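Local coordinates for DMATS type aromatic prenyltransferase (Micromonospora olivasterospora, PDB 6ZRX), which probably transfers a dimethylallyl group from its diphosphate to the indole ring of tryptophan, as a 6-dimethylallyltryptophan synthase of the ABBA-barrel fold, at residues R256-S261 against Y277-S282. Sequence-based numbering, arbitrary orientation.
With 6C7 (S-(3-methylbut-2-en-1-yl) trihydrogen thiodiphosphate), chain E; TRP (tryptophan), chain F.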
loop_
_atom_site.group_PDB
_atom_site.type_symbol
_atom_site.label_atom_id
_atom_site.label_comp_id
_atom_site.label_asym_id
_atom_site.label_seq_id
_atom_site.Cartn_x
_atom_site.Cartn_y
_atom_site.Cartn_z
ATOM N N ARG A 256 -0.551 -5.491 14.880
ATOM C CA ARG A 256 -1.071 -4.838 13.664
ATOM C C ARG A 256 -1.786 -5.901 12.838
ATOM O O ARG A 256 -1.348 -7.051 12.766
ATOM C CB ARG A 256 0.046 -4.118 12.903
ATOM C CG ARG A 256 0.690 -3.006 13.708
ATOM C CD ARG A 256 1.686 -2.166 12.917
ATOM N NE ARG A 256 2.366 -1.212 13.794
ATOM C CZ ARG A 256 1.920 -0.002 14.134
ATOM N NH1 ARG A 256 0.776 0.466 13.659
ATOM N NH2 ARG A 256 2.642 0.752 14.949
ATOM N N PRO A 257 -2.919 -5.552 12.203
ATOM C CA PRO A 257 -3.786 -6.542 11.579
ATOM C C PRO A 257 -3.333 -7.000 10.192
ATOM O O PRO A 257 -2.718 -6.219 9.460
ATOM C CB PRO A 257 -5.104 -5.777 11.447
ATOM C CG PRO A 257 -4.658 -4.351 11.185
ATOM C CD PRO A 257 -3.426 -4.181 12.050
ATOM N N LEU A 258 -3.681 -8.230 9.839
ATOM C CA LEU A 258 -3.562 -8.725 8.453
ATOM C C LEU A 258 -4.488 -7.895 7.559
ATOM O O LEU A 258 -5.571 -7.448 8.041
ATOM C CB LEU A 258 -3.887 -10.225 8.407
ATOM C CG LEU A 258 -2.896 -11.134 9.147
ATOM C CD1 LEU A 258 -3.387 -12.581 9.165
ATOM C CD2 LEU A 258 -1.505 -11.060 8.533
ATOM N N VAL A 259 -4.049 -7.632 6.334
ATOM C CA VAL A 259 -4.832 -6.935 5.288
ATOM C C VAL A 259 -4.843 -7.846 4.073
ATOM O O VAL A 259 -3.781 -8.401 3.737
ATOM C CB VAL A 259 -4.274 -5.533 4.959
ATOM C CG1 VAL A 259 -4.974 -4.908 3.767
ATOM C CG2 VAL A 259 -4.333 -4.606 6.161
ATOM N N GLY A 260 -6.018 -8.053 3.494
ATOM C CA GLY A 260 -6.183 -8.779 2.227
ATOM C C GLY A 260 -6.731 -7.865 1.162
ATOM O O GLY A 260 -7.574 -7.006 1.486
ATOM N N SER A 261 -6.279 -8.023 -0.069
ATOM C CA SER A 261 -6.776 -7.235 -1.214
ATOM C C SER A 261 -7.354 -8.178 -2.253
ATOM O O SER A 261 -6.809 -9.292 -2.450
ATOM C CB SER A 261 -5.733 -6.332 -1.792
ATOM O OG SER A 261 -4.770 -7.057 -2.515
ATOM N N TYR A 277 -1.105 -8.905 2.942
ATOM C CA TYR A 277 -0.114 -7.932 3.464
ATOM C C TYR A 277 0.059 -8.192 4.949
ATOM O O TYR A 277 -0.899 -7.982 5.714
ATOM C CB TYR A 277 -0.566 -6.494 3.173
ATOM C CG TYR A 277 -0.952 -6.253 1.745
ATOM C CD1 TYR A 277 -2.182 -6.679 1.264
ATOM C CD2 TYR A 277 -0.093 -5.631 0.852
ATOM C CE1 TYR A 277 -2.547 -6.497 -0.054
ATOM C CE2 TYR A 277 -0.448 -5.438 -0.471
ATOM C CZ TYR A 277 -1.682 -5.873 -0.928
ATOM O OH TYR A 277 -2.038 -5.680 -2.228
ATOM N N VAL A 278 1.246 -8.650 5.345
ATOM C CA VAL A 278 1.602 -8.898 6.764
ATOM C C VAL A 278 2.365 -7.681 7.274
ATOM O O VAL A 278 3.403 -7.338 6.701
ATOM C CB VAL A 278 2.429 -10.185 6.916
ATOM C CG1 VAL A 278 2.774 -10.450 8.371
ATOM C CG2 VAL A 278 1.719 -11.370 6.286
ATOM N N PRO A 279 1.885 -6.999 8.347
ATOM C CA PRO A 279 2.615 -5.885 8.960
ATOM C C PRO A 279 3.725 -6.429 9.867
ATOM O O PRO A 279 3.643 -6.304 11.086
ATOM C CB PRO A 279 1.520 -5.148 9.734
ATOM C CG PRO A 279 0.624 -6.277 10.189
ATOM C CD PRO A 279 0.607 -7.249 9.030
ATOM N N ILE A 280 4.741 -6.994 9.231
ATOM C CA ILE A 280 5.814 -7.829 9.841
ATOM C C ILE A 280 6.488 -7.082 10.995
ATOM O O ILE A 280 6.884 -7.742 11.934
ATOM C CB ILE A 280 6.811 -8.307 8.761
ATOM C CG1 ILE A 280 7.826 -9.298 9.330
ATOM C CG2 ILE A 280 7.513 -7.139 8.067
ATOM C CD1 ILE A 280 8.630 -10.017 8.267
ATOM N N ARG A 281 6.576 -5.744 10.937
ATOM C CA ARG A 281 7.215 -4.902 11.986
ATOM C C ARG A 281 6.600 -5.165 13.373
ATOM O O ARG A 281 7.286 -4.914 14.377
ATOM C CB ARG A 281 7.088 -3.421 11.622
ATOM C CG ARG A 281 5.671 -2.861 11.601
ATOM C CD ARG A 281 5.732 -1.426 11.106
ATOM N NE ARG A 281 4.495 -0.652 11.132
ATOM C CZ ARG A 281 3.475 -0.775 10.274
ATOM N NH1 ARG A 281 3.481 -1.702 9.334
ATOM N NH2 ARG A 281 2.439 0.039 10.373
ATOM N N SER A 282 5.346 -5.611 13.422
ATOM C CA SER A 282 4.582 -5.836 14.677
ATOM C C SER A 282 4.953 -7.195 15.306
ATOM O O SER A 282 4.586 -7.417 16.469
ATOM C CB SER A 282 3.094 -5.740 14.400
ATOM O OG SER A 282 2.346 -5.765 15.609
HETATM O O4 6C7 E . 0.109 -4.908 -4.663
HETATM P P1 6C7 E . 0.156 -3.543 -5.319
HETATM O O6 6C7 E . 1.081 -3.494 -6.508
HETATM O O5 6C7 E . -1.221 -2.990 -5.647
HETATM O O2 6C7 E . 0.804 -2.608 -4.189
HETATM P P3 6C7 E . 0.305 -1.398 -3.277
HETATM O O8 6C7 E . 1.474 -0.989 -2.438
HETATM O O7 6C7 E . -0.257 -0.365 -4.197
HETATM S S9 6C7 E . -1.150 -2.063 -1.985
HETATM C C10 6C7 E . -0.449 -1.832 -0.322
HETATM C C11 6C7 E . -0.642 -0.441 0.169
HETATM C C12 6C7 E . -1.713 0.025 0.806
HETATM C C13 6C7 E . -2.960 -0.780 1.047
HETATM C C14 6C7 E . -1.781 1.422 1.344
HETATM N N TRP F . 0.935 2.721 7.629
HETATM C CA TRP F . -0.483 2.273 7.396
HETATM C C TRP F . -0.686 0.881 7.990
HETATM O O TRP F . -1.836 0.448 8.110
HETATM C CB TRP F . -0.838 2.309 5.906
HETATM C CG TRP F . -0.009 1.403 5.048
HETATM C CD1 TRP F . 1.208 1.682 4.495
HETATM C CD2 TRP F . -0.340 0.064 4.630
HETATM N NE1 TRP F . 1.660 0.611 3.778
HETATM C CE2 TRP F . 0.733 -0.395 3.838
HETATM C CE3 TRP F . -1.419 -0.793 4.862
HETATM C CZ2 TRP F . 0.747 -1.665 3.266
HETATM C CZ3 TRP F . -1.407 -2.047 4.289
HETATM C CH2 TRP F . -0.337 -2.474 3.506
HETATM O OXT TRP F . 0.298 0.190 8.341
#
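Val259 and Tyr277 form an antiparallel hydrogen-bonded pair in the hairpin of strands 258-265 and 273-278, part of the ABBA barrel: Tyr277 N donates to Val259 O at 2.8 Å, and Val259 N returns a bond to Tyr277 O. Both side chains lie on the sheet face that also meets bound tryptophan and the donor analogue 6C7. From the backbone, Tyr277 CB passes TRP CH2 and, like CG, Val259 O; chi1 of -50° sets CG opposite the carbonyl carbon and sends the ring along the strand pair toward Ser261. CD1 lies 3.4 Å from Val259 O, near the ring plane, and CE1 meets Ser261 OG and CB; on the other flank CD2 meets TRP CH2 and 6C7 C10, and CE2 comes to 3.6 Å from C10 and also meets S9. CZ lies near Ser261 OG and S9. At the tip, Tyr277 OH and Ser261 OG share a hydrogen bond of 3.1 Å, and Lys211, itself bonded to 6C7, also reaches the hydroxyl. A leucine here would probably leave Ser261 OG and Lys211 without this hydroxyl partner and open a gap beside C10, the sulfur-bound carbon of 6C7.

Beyond the strands, Arg256 N donates to Ser282 OG at 3.0 Å, and Pro279 CG packs against Arg256 CB. Arg256 CD rests over one face of the Arg281 guanidinium, offset toward its rim; the two guanidinium planes are 17° apart. Asp56 salt-bridges both arginines, which would offset their like charges. Arg281 NH2 donates to TRP OXT at 3.0 Å, in the guanidinium plane, and so grips the carboxylate, while Tyr277 borders the thio analogue of the prenyl donor: the hairpin and the 3-10 turn after it touch both ligands.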